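Local coordinates for protein beta-porphyranase A (Bacteroides plebeius, PDB 4AW7) that hydrolyses the sulfated red-algal polysaccharide porphyran at beta-D-galactopyranose-(1->4)-alpha-L-galactopyranose-6-sulfate linkages, releasing mostly disaccharides, at residues Y193-P198 / F226-Y231; P267-E272 / L311-P316; E142-P147 / E165-F170. One frame throughout, in Å; residues are numbered along the deposited sequence.

Contact 1 of 3, residues Y193-P198 / F226-Y231; sequences YAAAYP and FSVHLY. With K (potassium ion), chain F; GLA (alpha-D-galactopyranose), chain B; GAL (beta-D-galactopyranose), chain D.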
loop_
_atom_site.group_PDB
_atom_site.type_symbol
_atom_site.label_atom_id
_atom_site.label_comp_id
_atom_site.label_asym_id
_atom_site.label_seq_id
_atom_site.Cartn_x
_atom_site.Cartn_y
_atom_site.Cartn_z
ATOM N N TYR A 193 -9.641 -1.943 -8.645
ATOM C CA TYR A 193 -9.464 -2.417 -10.031
ATOM C C TYR A 193 -8.019 -2.588 -10.467
ATOM O O TYR A 193 -7.744 -2.612 -11.642
ATOM C CB TYR A 193 -10.231 -1.508 -11.005
ATOM C CG TYR A 193 -9.734 -0.074 -11.075
ATOM C CD1 TYR A 193 -8.757 0.320 -11.977
ATOM C CD2 TYR A 193 -10.274 0.910 -10.252
ATOM C CE1 TYR A 193 -8.319 1.632 -12.035
ATOM C CE2 TYR A 193 -9.831 2.200 -10.319
ATOM C CZ TYR A 193 -8.853 2.561 -11.187
ATOM O OH TYR A 193 -8.411 3.898 -11.263
ATOM N N ALA A 194 -7.111 -2.741 -9.518
ATOM C CA ALA A 194 -5.699 -2.925 -9.813
ATOM C C ALA A 194 -5.172 -1.711 -10.552
ATOM O O ALA A 194 -4.495 -1.821 -11.585
ATOM C CB ALA A 194 -5.431 -4.238 -10.608
ATOM N N ALA A 195 -5.422 -0.531 -9.972
ATOM C CA ALA A 195 -5.198 0.745 -10.674
ATOM C C ALA A 195 -3.709 1.007 -10.910
ATOM O O ALA A 195 -2.911 1.112 -9.962
ATOM C CB ALA A 195 -5.782 1.836 -9.840
ATOM N N ALA A 196 -3.360 1.204 -12.170
ATOM C CA ALA A 196 -1.968 1.487 -12.558
ATOM C C ALA A 196 -1.538 2.871 -12.390
ATOM O O ALA A 196 -0.344 3.148 -12.283
ATOM C CB ALA A 196 -1.796 1.190 -14.051
ATOM N N TYR A 197 -2.462 3.784 -12.435
ATOM C CA TYR A 197 -2.107 5.248 -12.654
ATOM C C TYR A 197 -3.056 6.043 -11.776
ATOM O O TYR A 197 -4.068 6.560 -12.254
ATOM C CB TYR A 197 -2.202 5.686 -14.150
ATOM C CG TYR A 197 -2.023 7.173 -14.431
ATOM C CD1 TYR A 197 -0.782 7.788 -14.222
ATOM C CD2 TYR A 197 -3.064 7.951 -14.973
ATOM C CE1 TYR A 197 -0.579 9.124 -14.521
ATOM C CE2 TYR A 197 -2.863 9.318 -15.261
ATOM C CZ TYR A 197 -1.632 9.890 -15.036
ATOM O OH TYR A 197 -1.412 11.255 -15.287
ATOM N N PRO A 198 -2.798 6.153 -10.467
ATOM C CA PRO A 198 -3.805 6.691 -9.534
ATOM C C PRO A 198 -3.753 8.228 -9.472
ATOM O O PRO A 198 -3.617 8.840 -8.396
ATOM C CB PRO A 198 -3.405 6.030 -8.226
ATOM C CG PRO A 198 -1.932 5.903 -8.309
ATOM C CD PRO A 198 -1.680 5.502 -9.751
ATOM N N PHE A 226 -10.533 -2.409 -2.268
ATOM C CA PHE A 226 -10.084 -1.607 -3.417
ATOM C C PHE A 226 -8.593 -1.696 -3.535
ATOM O O PHE A 226 -7.869 -1.575 -2.548
ATOM C CB PHE A 226 -10.565 -0.162 -3.275
ATOM C CG PHE A 226 -12.076 -0.083 -3.227
ATOM C CD1 PHE A 226 -12.824 -0.466 -4.333
ATOM C CD2 PHE A 226 -12.740 0.342 -2.100
ATOM C CE1 PHE A 226 -14.209 -0.454 -4.293
ATOM C CE2 PHE A 226 -14.137 0.346 -2.057
ATOM C CZ PHE A 226 -14.861 -0.049 -3.156
ATOM N N SER A 227 -8.121 -1.875 -4.767
ATOM C CA SER A 227 -6.718 -2.107 -5.035
ATOM C C SER A 227 -6.121 -1.105 -6.006
ATOM O O SER A 227 -6.738 -0.718 -6.998
ATOM C CB SER A 227 -6.494 -3.532 -5.526
ATOM O OG SER A 227 -7.078 -3.804 -6.773
ATOM N N VAL A 228 -4.882 -0.718 -5.695
ATOM C CA VAL A 228 -4.097 0.208 -6.460
ATOM C C VAL A 228 -2.643 -0.249 -6.464
ATOM O O VAL A 228 -2.203 -0.997 -5.598
ATOM C CB VAL A 228 -4.213 1.640 -5.958
ATOM C CG1 VAL A 228 -5.683 2.139 -5.832
ATOM C CG2 VAL A 228 -3.487 1.799 -4.740
ATOM N N HIS A 229 -1.901 0.238 -7.449
ATOM C CA HIS A 229 -0.463 0.057 -7.559
ATOM C C HIS A 229 0.225 1.369 -7.241
ATOM O O HIS A 229 -0.238 2.438 -7.694
ATOM C CB HIS A 229 -0.108 -0.373 -8.976
ATOM C CG HIS A 229 -0.701 -1.693 -9.351
ATOM N ND1 HIS A 229 -0.716 -2.177 -10.647
ATOM C CD2 HIS A 229 -1.322 -2.617 -8.583
ATOM C CE1 HIS A 229 -1.292 -3.376 -10.617
ATOM N NE2 HIS A 229 -1.668 -3.656 -9.388
ATOM N N LEU A 230 1.283 1.302 -6.440
ATOM C CA LEU A 230 2.019 2.492 -6.009
ATOM C C LEU A 230 3.468 2.411 -6.434
ATOM O O LEU A 230 4.224 1.571 -5.926
ATOM C CB LEU A 230 1.941 2.656 -4.484
ATOM C CG LEU A 230 0.558 2.932 -3.906
ATOM C CD1 LEU A 230 0.649 2.883 -2.381
ATOM C CD2 LEU A 230 -0.042 4.253 -4.417
ATOM N N TYR A 231 3.852 3.317 -7.331
ATOM C CA TYR A 231 5.201 3.347 -7.867
ATOM C C TYR A 231 5.835 4.733 -7.779
ATOM O O TYR A 231 5.171 5.757 -8.039
ATOM C CB TYR A 231 5.201 2.915 -9.339
ATOM C CG TYR A 231 5.098 1.409 -9.486
ATOM C CD1 TYR A 231 6.224 0.614 -9.316
ATOM C CD2 TYR A 231 3.914 0.791 -9.780
ATOM C CE1 TYR A 231 6.150 -0.751 -9.429
ATOM C CE2 TYR A 231 3.831 -0.597 -9.903
ATOM C CZ TYR A 231 4.976 -1.342 -9.745
ATOM O OH TYR A 231 4.931 -2.714 -9.880
HETATM K K K F . -5.929 4.126 -12.666
HETATM C C1 GLA B . 2.276 -2.464 -13.522
HETATM C C2 GLA B . 2.165 -3.866 -14.151
HETATM C C3 GLA B . 3.444 -4.659 -13.953
HETATM C C4 GLA B . 4.673 -3.845 -14.270
HETATM C C5 GLA B . 4.645 -2.540 -13.456
HETATM C C6 GLA B . 6.047 -1.833 -13.535
HETATM O O1 GLA B . 2.111 -2.387 -12.171
HETATM O O2 GLA B . 0.994 -4.559 -13.610
HETATM O O3 GLA B . 3.514 -5.755 -14.825
HETATM O O4 GLA B . 4.724 -3.560 -15.681
HETATM O O5 GLA B . 3.444 -1.791 -13.953
HETATM O O6 GLA B . 6.876 -2.315 -12.387
HETATM C C1 GAL D . 2.276 -2.464 -13.522
HETATM C C2 GAL D . 2.165 -3.866 -14.151
HETATM C C3 GAL D . 3.444 -4.659 -13.953
HETATM C C4 GAL D . 4.673 -3.845 -14.270
HETATM C C5 GAL D . 4.645 -2.540 -13.456
HETATM C C6 GAL D . 6.047 -1.833 -13.535
HETATM O O1 GAL D . 1.009 -1.746 -13.807
HETATM O O2 GAL D . 0.994 -4.559 -13.610
HETATM O O3 GAL D . 3.514 -5.755 -14.825
HETATM O O4 GAL D . 4.724 -3.560 -15.681
HETATM O O5 GAL D . 3.444 -1.791 -13.953
HETATM O O6 GAL D . 6.876 -2.315 -12.387
#

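Contact 2 of 3, residues P267-E272 / L311-P316; sequences PLAISE and LFISIP. With GLA (alpha-D-galactopyranose), chain B; GAL (beta-D-galactopyranose), chain D.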
loop_
_atom_site.group_PDB
_atom_site.type_symbol
_atom_site.label_atom_id
_atom_site.label_comp_id
_atom_site.label_asym_id
_atom_site.label_seq_id
_atom_site.Cartn_x
_atom_site.Cartn_y
_atom_site.Cartn_z
ATOM N N PRO A 267 -11.529 -2.306 3.038
ATOM C CA PRO A 267 -10.085 -2.489 3.041
ATOM C C PRO A 267 -9.432 -2.217 1.689
ATOM O O PRO A 267 -10.036 -2.401 0.637
ATOM C CB PRO A 267 -9.912 -3.941 3.473
ATOM C CG PRO A 267 -11.108 -4.189 4.335
ATOM C CD PRO A 267 -12.197 -3.494 3.561
ATOM N N LEU A 268 -8.180 -1.823 1.757
ATOM C CA LEU A 268 -7.312 -1.631 0.624
ATOM C C LEU A 268 -6.447 -2.830 0.359
ATOM O O LEU A 268 -6.127 -3.606 1.249
ATOM C CB LEU A 268 -6.417 -0.420 0.892
ATOM C CG LEU A 268 -7.130 0.841 1.280
ATOM C CD1 LEU A 268 -6.071 1.892 1.739
ATOM C CD2 LEU A 268 -8.063 1.388 0.222
ATOM N N ALA A 269 -6.012 -2.973 -0.885
ATOM C CA ALA A 269 -4.994 -3.956 -1.244
ATOM C C ALA A 269 -4.019 -3.284 -2.187
ATOM O O ALA A 269 -4.440 -2.714 -3.209
ATOM C CB ALA A 269 -5.631 -5.183 -1.893
ATOM N N ILE A 270 -2.737 -3.251 -1.829
ATOM C CA ILE A 270 -1.715 -2.645 -2.660
ATOM C C ILE A 270 -1.040 -3.782 -3.397
ATOM O O ILE A 270 -0.096 -4.399 -2.913
ATOM C CB ILE A 270 -0.724 -1.751 -1.871
ATOM C CG1 ILE A 270 -1.471 -0.785 -0.955
ATOM C CG2 ILE A 270 0.248 -1.065 -2.820
ATOM C CD1 ILE A 270 -2.514 0.121 -1.699
ATOM N N SER A 271 -1.617 -4.132 -4.546
ATOM C CA SER A 271 -1.228 -5.379 -5.197
ATOM C C SER A 271 0.125 -5.337 -5.901
ATOM O O SER A 271 0.657 -6.381 -6.259
ATOM C CB SER A 271 -2.360 -5.888 -6.114
ATOM O OG SER A 271 -2.774 -4.872 -6.993
ATOM N N GLU A 272 0.686 -4.124 -6.069
ATOM C CA GLU A 272 2.082 -3.906 -6.445
ATOM C C GLU A 272 2.542 -2.591 -5.837
ATOM O O GLU A 272 1.831 -1.607 -5.919
ATOM C CB GLU A 272 2.292 -3.761 -7.953
ATOM C CG GLU A 272 1.754 -4.904 -8.826
ATOM C CD GLU A 272 1.846 -4.603 -10.300
ATOM O OE1 GLU A 272 2.617 -3.707 -10.709
ATOM O OE2 GLU A 272 1.138 -5.249 -11.089
ATOM N N LEU A 311 -6.162 -2.751 5.670
ATOM C CA LEU A 311 -5.307 -3.265 4.590
ATOM C C LEU A 311 -5.437 -4.777 4.549
ATOM O O LEU A 311 -5.077 -5.470 5.491
ATOM C CB LEU A 311 -3.861 -2.856 4.823
ATOM C CG LEU A 311 -2.868 -3.310 3.720
ATOM C CD1 LEU A 311 -3.034 -2.514 2.420
ATOM C CD2 LEU A 311 -1.436 -3.182 4.248
ATOM N N PHE A 312 -5.928 -5.305 3.426
ATOM C CA PHE A 312 -5.912 -6.743 3.257
ATOM C C PHE A 312 -4.504 -7.334 3.099
ATOM O O PHE A 312 -4.142 -8.352 3.717
ATOM C CB PHE A 312 -6.698 -7.178 2.002
ATOM C CG PHE A 312 -8.202 -7.190 2.126
ATOM C CD1 PHE A 312 -8.857 -7.645 3.229
ATOM C CD2 PHE A 312 -8.978 -6.811 1.043
ATOM C CE1 PHE A 312 -10.245 -7.713 3.280
ATOM C CE2 PHE A 312 -10.361 -6.875 1.083
ATOM C CZ PHE A 312 -10.985 -7.332 2.190
ATOM N N ILE A 313 -3.726 -6.698 2.239
ATOM C CA ILE A 313 -2.437 -7.221 1.797
ATOM C C ILE A 313 -1.736 -6.127 1.009
ATOM O O ILE A 313 -2.403 -5.311 0.373
ATOM C CB ILE A 313 -2.610 -8.519 0.970
ATOM C CG1 ILE A 313 -1.286 -9.264 0.776
ATOM C CG2 ILE A 313 -3.326 -8.249 -0.355
ATOM C CD1 ILE A 313 -1.421 -10.728 0.284
ATOM N N SER A 314 -0.417 -6.196 0.967
ATOM C CA SER A 314 0.419 -5.389 0.098
ATOM C C SER A 314 1.530 -6.286 -0.430
ATOM O O SER A 314 1.957 -7.228 0.254
ATOM C CB SER A 314 0.954 -4.127 0.757
ATOM O OG SER A 314 1.888 -4.382 1.785
ATOM N N ILE A 315 1.998 -6.004 -1.632
ATOM C CA ILE A 315 2.966 -6.853 -2.334
ATOM C C ILE A 315 4.085 -6.003 -2.918
ATOM O O ILE A 315 3.906 -5.308 -3.917
ATOM C CB ILE A 315 2.311 -7.621 -3.503
ATOM C CG1 ILE A 315 1.017 -8.378 -3.117
ATOM C CG2 ILE A 315 3.343 -8.579 -4.166
ATOM C CD1 ILE A 315 1.180 -9.563 -2.249
ATOM N N PRO A 316 5.276 -6.031 -2.311
ATOM C CA PRO A 316 6.460 -5.439 -2.909
ATOM C C PRO A 316 6.675 -6.016 -4.320
ATOM O O PRO A 316 6.564 -7.232 -4.496
ATOM C CB PRO A 316 7.570 -5.925 -1.916
ATOM C CG PRO A 316 6.864 -6.134 -0.649
ATOM C CD PRO A 316 5.588 -6.719 -1.049
HETATM C C1 GLA B . 2.276 -2.464 -13.522
HETATM C C2 GLA B . 2.165 -3.866 -14.151
HETATM C C3 GLA B . 3.444 -4.659 -13.953
HETATM C C4 GLA B . 4.673 -3.845 -14.270
HETATM C C5 GLA B . 4.645 -2.540 -13.456
HETATM C C6 GLA B . 6.047 -1.833 -13.535
HETATM O O1 GLA B . 2.111 -2.387 -12.171
HETATM O O2 GLA B . 0.994 -4.559 -13.610
HETATM O O3 GLA B . 3.514 -5.755 -14.825
HETATM O O4 GLA B . 4.724 -3.560 -15.681
HETATM O O5 GLA B . 3.444 -1.791 -13.953
HETATM O O6 GLA B . 6.876 -2.315 -12.387
HETATM C C1 GAL D . 2.276 -2.464 -13.522
HETATM C C2 GAL D . 2.165 -3.866 -14.151
HETATM C C3 GAL D . 3.444 -4.659 -13.953
HETATM C C4 GAL D . 4.673 -3.845 -14.270
HETATM C C5 GAL D . 4.645 -2.540 -13.456
HETATM C C6 GAL D . 6.047 -1.833 -13.535
HETATM O O1 GAL D . 1.009 -1.746 -13.807
HETATM O O2 GAL D . 0.994 -4.559 -13.610
HETATM O O3 GAL D . 3.514 -5.755 -14.825
HETATM O O4 GAL D . 4.724 -3.560 -15.681
HETATM O O5 GAL D . 3.444 -1.791 -13.953
HETATM O O6 GAL D . 6.876 -2.315 -12.387
#

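Contact 3 of 3, residues E142-P147 / E165-F170; sequences EPLNEP and ELMVDF. With GAL (beta-D-galactopyranose), chain D; GLA (alpha-D-galactopyranose), chain B.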
loop_
_atom_site.group_PDB
_atom_site.type_symbol
_atom_site.label_atom_id
_atom_site.label_comp_id
_atom_site.label_asym_id
_atom_site.label_seq_id
_atom_site.Cartn_x
_atom_site.Cartn_y
_atom_site.Cartn_z
ATOM N N GLU A 142 -8.561 -10.571 -8.154
ATOM C CA GLU A 142 -8.438 -9.193 -8.648
ATOM C C GLU A 142 -8.622 -9.301 -10.170
ATOM O O GLU A 142 -7.653 -9.444 -10.917
ATOM C CB GLU A 142 -7.075 -8.657 -8.249
ATOM C CG GLU A 142 -6.829 -7.189 -8.516
ATOM C CD GLU A 142 -5.421 -6.751 -8.106
ATOM O OE1 GLU A 142 -4.466 -7.521 -8.323
ATOM O OE2 GLU A 142 -5.317 -5.605 -7.593
ATOM N N PRO A 143 -9.897 -9.332 -10.635
ATOM C CA PRO A 143 -10.207 -9.805 -11.987
ATOM C C PRO A 143 -9.357 -9.358 -13.174
ATOM O O PRO A 143 -9.081 -10.155 -14.032
ATOM C CB PRO A 143 -11.662 -9.362 -12.116
ATOM C CG PRO A 143 -12.245 -9.628 -10.777
ATOM C CD PRO A 143 -11.116 -9.349 -9.800
ATOM N N LEU A 144 -9.041 -8.062 -13.278
ATOM C CA LEU A 144 -8.239 -7.558 -14.390
ATOM C C LEU A 144 -7.158 -6.613 -13.910
ATOM O O LEU A 144 -7.465 -5.621 -13.250
ATOM C CB LEU A 144 -9.130 -6.833 -15.405
ATOM C CG LEU A 144 -10.274 -7.590 -16.062
ATOM C CD1 LEU A 144 -11.167 -6.633 -16.838
ATOM C CD2 LEU A 144 -9.692 -8.682 -17.032
ATOM N N ASN A 145 -5.935 -6.899 -14.265
ATOM C CA ASN A 145 -4.819 -6.041 -13.910
ATOM C C ASN A 145 -4.784 -4.802 -14.791
ATOM O O ASN A 145 -4.924 -4.908 -16.019
ATOM C CB ASN A 145 -3.533 -6.806 -14.110
ATOM C CG ASN A 145 -2.322 -6.004 -13.675
ATOM O OD1 ASN A 145 -2.268 -5.518 -12.532
ATOM N ND2 ASN A 145 -1.341 -5.854 -14.569
ATOM N N GLU A 146 -4.556 -3.636 -14.178
ATOM C CA GLU A 146 -4.433 -2.339 -14.869
ATOM C C GLU A 146 -5.333 -2.214 -16.105
ATOM O O GLU A 146 -4.887 -1.964 -17.221
ATOM C CB GLU A 146 -2.984 -2.047 -15.165
ATOM C CG GLU A 146 -2.165 -2.071 -13.872
ATOM C CD GLU A 146 -0.784 -1.570 -14.048
ATOM O OE1 GLU A 146 -0.332 -1.403 -15.192
ATOM O OE2 GLU A 146 -0.121 -1.357 -13.006
ATOM N N PRO A 147 -6.647 -2.327 -15.866
ATOM C CA PRO A 147 -7.524 -2.467 -17.019
ATOM C C PRO A 147 -7.705 -1.203 -17.835
ATOM O O PRO A 147 -7.740 -1.280 -19.062
ATOM C CB PRO A 147 -8.870 -2.894 -16.392
ATOM C CG PRO A 147 -8.820 -2.367 -14.963
ATOM C CD PRO A 147 -7.370 -2.510 -14.593
ATOM N N GLU A 165 -16.341 1.093 -18.755
ATOM C CA GLU A 165 -17.590 0.691 -18.142
ATOM C C GLU A 165 -17.824 -0.827 -18.232
ATOM O O GLU A 165 -18.277 -1.461 -17.277
ATOM C CB GLU A 165 -18.775 1.473 -18.730
ATOM C CG GLU A 165 -18.760 2.937 -18.354
ATOM C CD GLU A 165 -19.740 3.799 -19.097
ATOM O OE1 GLU A 165 -20.411 3.282 -20.011
ATOM O OE2 GLU A 165 -19.817 4.996 -18.783
ATOM N N LEU A 166 -17.512 -1.429 -19.375
ATOM C CA LEU A 166 -17.607 -2.886 -19.541
ATOM C C LEU A 166 -16.651 -3.599 -18.560
ATOM O O LEU A 166 -17.037 -4.598 -17.927
ATOM C CB LEU A 166 -17.298 -3.273 -20.996
ATOM C CG LEU A 166 -17.323 -4.779 -21.328
ATOM C CD1 LEU A 166 -18.734 -5.352 -21.023
ATOM C CD2 LEU A 166 -16.933 -4.997 -22.761
ATOM N N MET A 167 -15.443 -3.091 -18.403
ATOM C CA MET A 167 -14.471 -3.689 -17.465
ATOM C C MET A 167 -15.004 -3.614 -16.034
ATOM O O MET A 167 -14.852 -4.570 -15.260
ATOM C CB MET A 167 -13.156 -2.949 -17.622
ATOM C CG MET A 167 -12.422 -3.279 -18.887
ATOM S SD MET A 167 -11.097 -2.077 -19.238
ATOM C CE MET A 167 -10.096 -3.018 -20.410
ATOM N N VAL A 168 -15.619 -2.505 -15.683
ATOM C CA VAL A 168 -16.206 -2.367 -14.362
ATOM C C VAL A 168 -17.385 -3.325 -14.186
ATOM O O VAL A 168 -17.544 -3.933 -13.128
ATOM C CB VAL A 168 -16.576 -0.915 -14.049
ATOM C CG1 VAL A 168 -17.286 -0.777 -12.701
ATOM C CG2 VAL A 168 -15.303 -0.027 -14.069
ATOM N N ASP A 169 -18.223 -3.489 -15.227
ATOM C CA ASP A 169 -19.340 -4.416 -15.161
ATOM C C ASP A 169 -18.861 -5.868 -14.998
ATOM O O ASP A 169 -19.510 -6.669 -14.328
ATOM C CB ASP A 169 -20.207 -4.266 -16.413
ATOM C CG ASP A 169 -21.023 -3.008 -16.429
ATOM O OD1 ASP A 169 -21.215 -2.352 -15.380
ATOM O OD2 ASP A 169 -21.524 -2.666 -17.547
ATOM N N PHE A 170 -17.740 -6.195 -15.623
ATOM C CA PHE A 170 -17.088 -7.508 -15.504
ATOM C C PHE A 170 -16.706 -7.718 -14.036
ATOM O O PHE A 170 -17.079 -8.736 -13.426
ATOM C CB PHE A 170 -15.895 -7.500 -16.459
ATOM C CG PHE A 170 -15.115 -8.783 -16.611
ATOM C CD1 PHE A 170 -15.451 -9.714 -17.563
ATOM C CD2 PHE A 170 -13.946 -8.983 -15.889
ATOM C CE1 PHE A 170 -14.672 -10.827 -17.777
ATOM C CE2 PHE A 170 -13.153 -10.064 -16.107
ATOM C CZ PHE A 170 -13.524 -11.019 -17.040
HETATM C C1 GAL D . 2.276 -2.464 -13.522
HETATM C C2 GAL D . 2.165 -3.866 -14.151
HETATM C C3 GAL D . 3.444 -4.659 -13.953
HETATM C C4 GAL D . 4.673 -3.845 -14.270
HETATM C C5 GAL D . 4.645 -2.540 -13.456
HETATM C C6 GAL D . 6.047 -1.833 -13.535
HETATM O O1 GAL D . 1.009 -1.746 -13.807
HETATM O O2 GAL D . 0.994 -4.559 -13.610
HETATM O O3 GAL D . 3.514 -5.755 -14.825
HETATM O O4 GAL D . 4.724 -3.560 -15.681
HETATM O O5 GAL D . 3.444 -1.791 -13.953
HETATM O O6 GAL D . 6.876 -2.315 -12.387
HETATM C C1 GLA B . 2.276 -2.464 -13.522
HETATM C C2 GLA B . 2.165 -3.866 -14.151
HETATM C C3 GLA B . 3.444 -4.659 -13.953
HETATM C C4 GLA B . 4.673 -3.845 -14.270
HETATM C C5 GLA B . 4.645 -2.540 -13.456
HETATM C C6 GLA B . 6.047 -1.833 -13.535
HETATM O O1 GLA B . 2.111 -2.387 -12.171
HETATM O O2 GLA B . 0.994 -4.559 -13.610
HETATM O O3 GLA B . 3.514 -5.755 -14.825
HETATM O O4 GLA B . 4.724 -3.560 -15.681
HETATM O O5 GLA B . 3.444 -1.791 -13.953
HETATM O O6 GLA B . 6.876 -2.315 -12.387
#

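Contact 1 of 3, residues Y193-P198 / F226-Y231
His229 meets the 193-198 segment through both its main chain and its ring. Its N donates to Ala195 O at 2.8 Å. The imidazole lies against the preceding peptide, where Ala194 O sits over one face near the rim, 3.7 Å from His229 CE1. With CG anti to its own carbonyl carbon (chi1 -63°), the ring is directed toward the neighbouring strand and the sugar; in one of the two conformers of Glu146, the inferred proton donor, ND1 is probably hydrogen-bonded to OE2. From the other ring nitrogen, NE2 makes a weak hydrogen bond with Ser271 OG. A leucine here would be likely to leave Glu146 OE2 without its imidazole mate and that side chain freer to turn.

Farther back, Ala195 N donates almost straight (172°) to Ser227 O at a long 3.3 Å. Ser227 also uses its side chain: OG accepts from Ala194 N at 2.9 Å and is bonded to Glu142 as well, linking strand 136-142 into the same network. Ala195 CB packs on Val228 CG1 at 4.0 Å, on the face turned to helices 212-219 and 245-262. A potassium ion is bound by Tyr193 OH (2.9 Å), from the strand, and Tyr197 O (3.1 Å), from the loop after it, with Tyr207 as a further ligand.

Two neighbouring parallel strands, joined through a helical connection, with a substrate-binding histidine near the C-terminal end of one, are typical of the (beta/alpha)8 barrel of clan GH-A glycosidases and its active-site rim.

Contact 2 of 3, residues P267-E272 / L311-P316
Leu268 O receives Phe312 N at 2.8 Å, nearly along the C=O axis, and the same oxygen is touched by the CA-H of Leu311, so two groups converge on one carbonyl. The pattern recurs one step on. Ile313 O lies 3.0 Å from Ile270 N, its donor, and meets the CA-H of Ala269 as well; Ile270 O in turn takes Ile315 N at 2.9 Å together with the CA-H of Ser314. The last two N-H bonds join strands 268-272 and 313-316, which run parallel with axes 17° apart; the first lies at the corner before strand 313-316.

At the start of the contact the chain turns that corner at Phe312, and its ring is laid against Pro267. Pro267 CB sits 3.6 Å from the ring centroid and just 3° off the ring normal, a CH-pi contact square over the face, with CG over the CE1-CZ rim. Leu311, its CG anti to the backbone N (chi1 -178°), brings CD1 across Ile270 CG1 at 4.1 Å, the two chains meeting at about a right angle. Toward the other end Ile315 CB rests 3.4 Å from Ser271 O, a buried carbonyl oxygen with no polar partner.

Glu272, the inferred nucleophile, ends the 267-272 segment and extends its carboxylate to the sugar, where OE2 comes within 2.6 Å of GAL O2; Arg69 forms a salt bridge with OE2 and Tyr231 a hydrogen bond with OE1. Strand 225-233 borders strand 268-276 on its other edge. Helix 245-262 packs on Leu268 and Ile270, whereas Ile104 of strand 104-106 touches Ser271, Ile313 and Ile315 inside the barrel.

Contact 3 of 3, residues E142-P147 / E165-F170
Leu144 and Phe170 cross at about a right angle, and the branched end of the leucine meets the CD2 and CE2 atoms of the ring. CD1 reaches Phe170 CD2 at 3.8 Å, and CG and CD2 come equally near CE2. Phe170 presents these atoms because its CG stands anti to the backbone N (chi1 -175°), which swings the ring off the helix toward the 142-147 segment. Pro143 adds a lighter touch, CB to Phe170 CE2 at 4.3 Å.

Met167, one helical turn earlier, extends its chain beyond CG and runs past Leu144 to Pro147. Its SD lies 3.7 Å from Pro147 CB, and the terminal methyl CE approaches Pro147 O at 3.2 Å. No hydrogen bond joins the two segments; the interface is apolar and buried.

The opposite side of the same loop is polar and faces the substrate. Asn145 ND2 donates nearly straight (170°) to GAL O2 at 2.8 Å. Asn145 and Glu146, the inferred proton donor, form the Asn-Glu pair that follows the fourth barrel strand in clan GH-A enzymes. Arg69 reaches both Asn145 and Glu142.

The loop thus lies between the sugar and helix 160-179. Tyr193 of strand 189-195 touches Pro147, Ile114 touches Met167 and Phe170, and helix 212-219 packs against Val168 on another side of the helix.

How the contacts relate
From the N terminus the contacts close one after another, with none nested and none crossing. Contact 3 comes first, folding the loop after strand 136-142 back onto helix 160-179. That helix leads into strand 189-195, where contact 1 closes the crossover to strand 225-233. Contact 2 then closes the unit running from strand 268-276 through helix 293-305 to strand 311-316. Contacts 1 and 2 share one sheet, since strands 225-233 and 268-276 are neighbours. All three converge on the galactose site: Glu142 of contact 3 reaches serines of the other two contacts, tying all three together close to the two glutamates inferred to be catalytic.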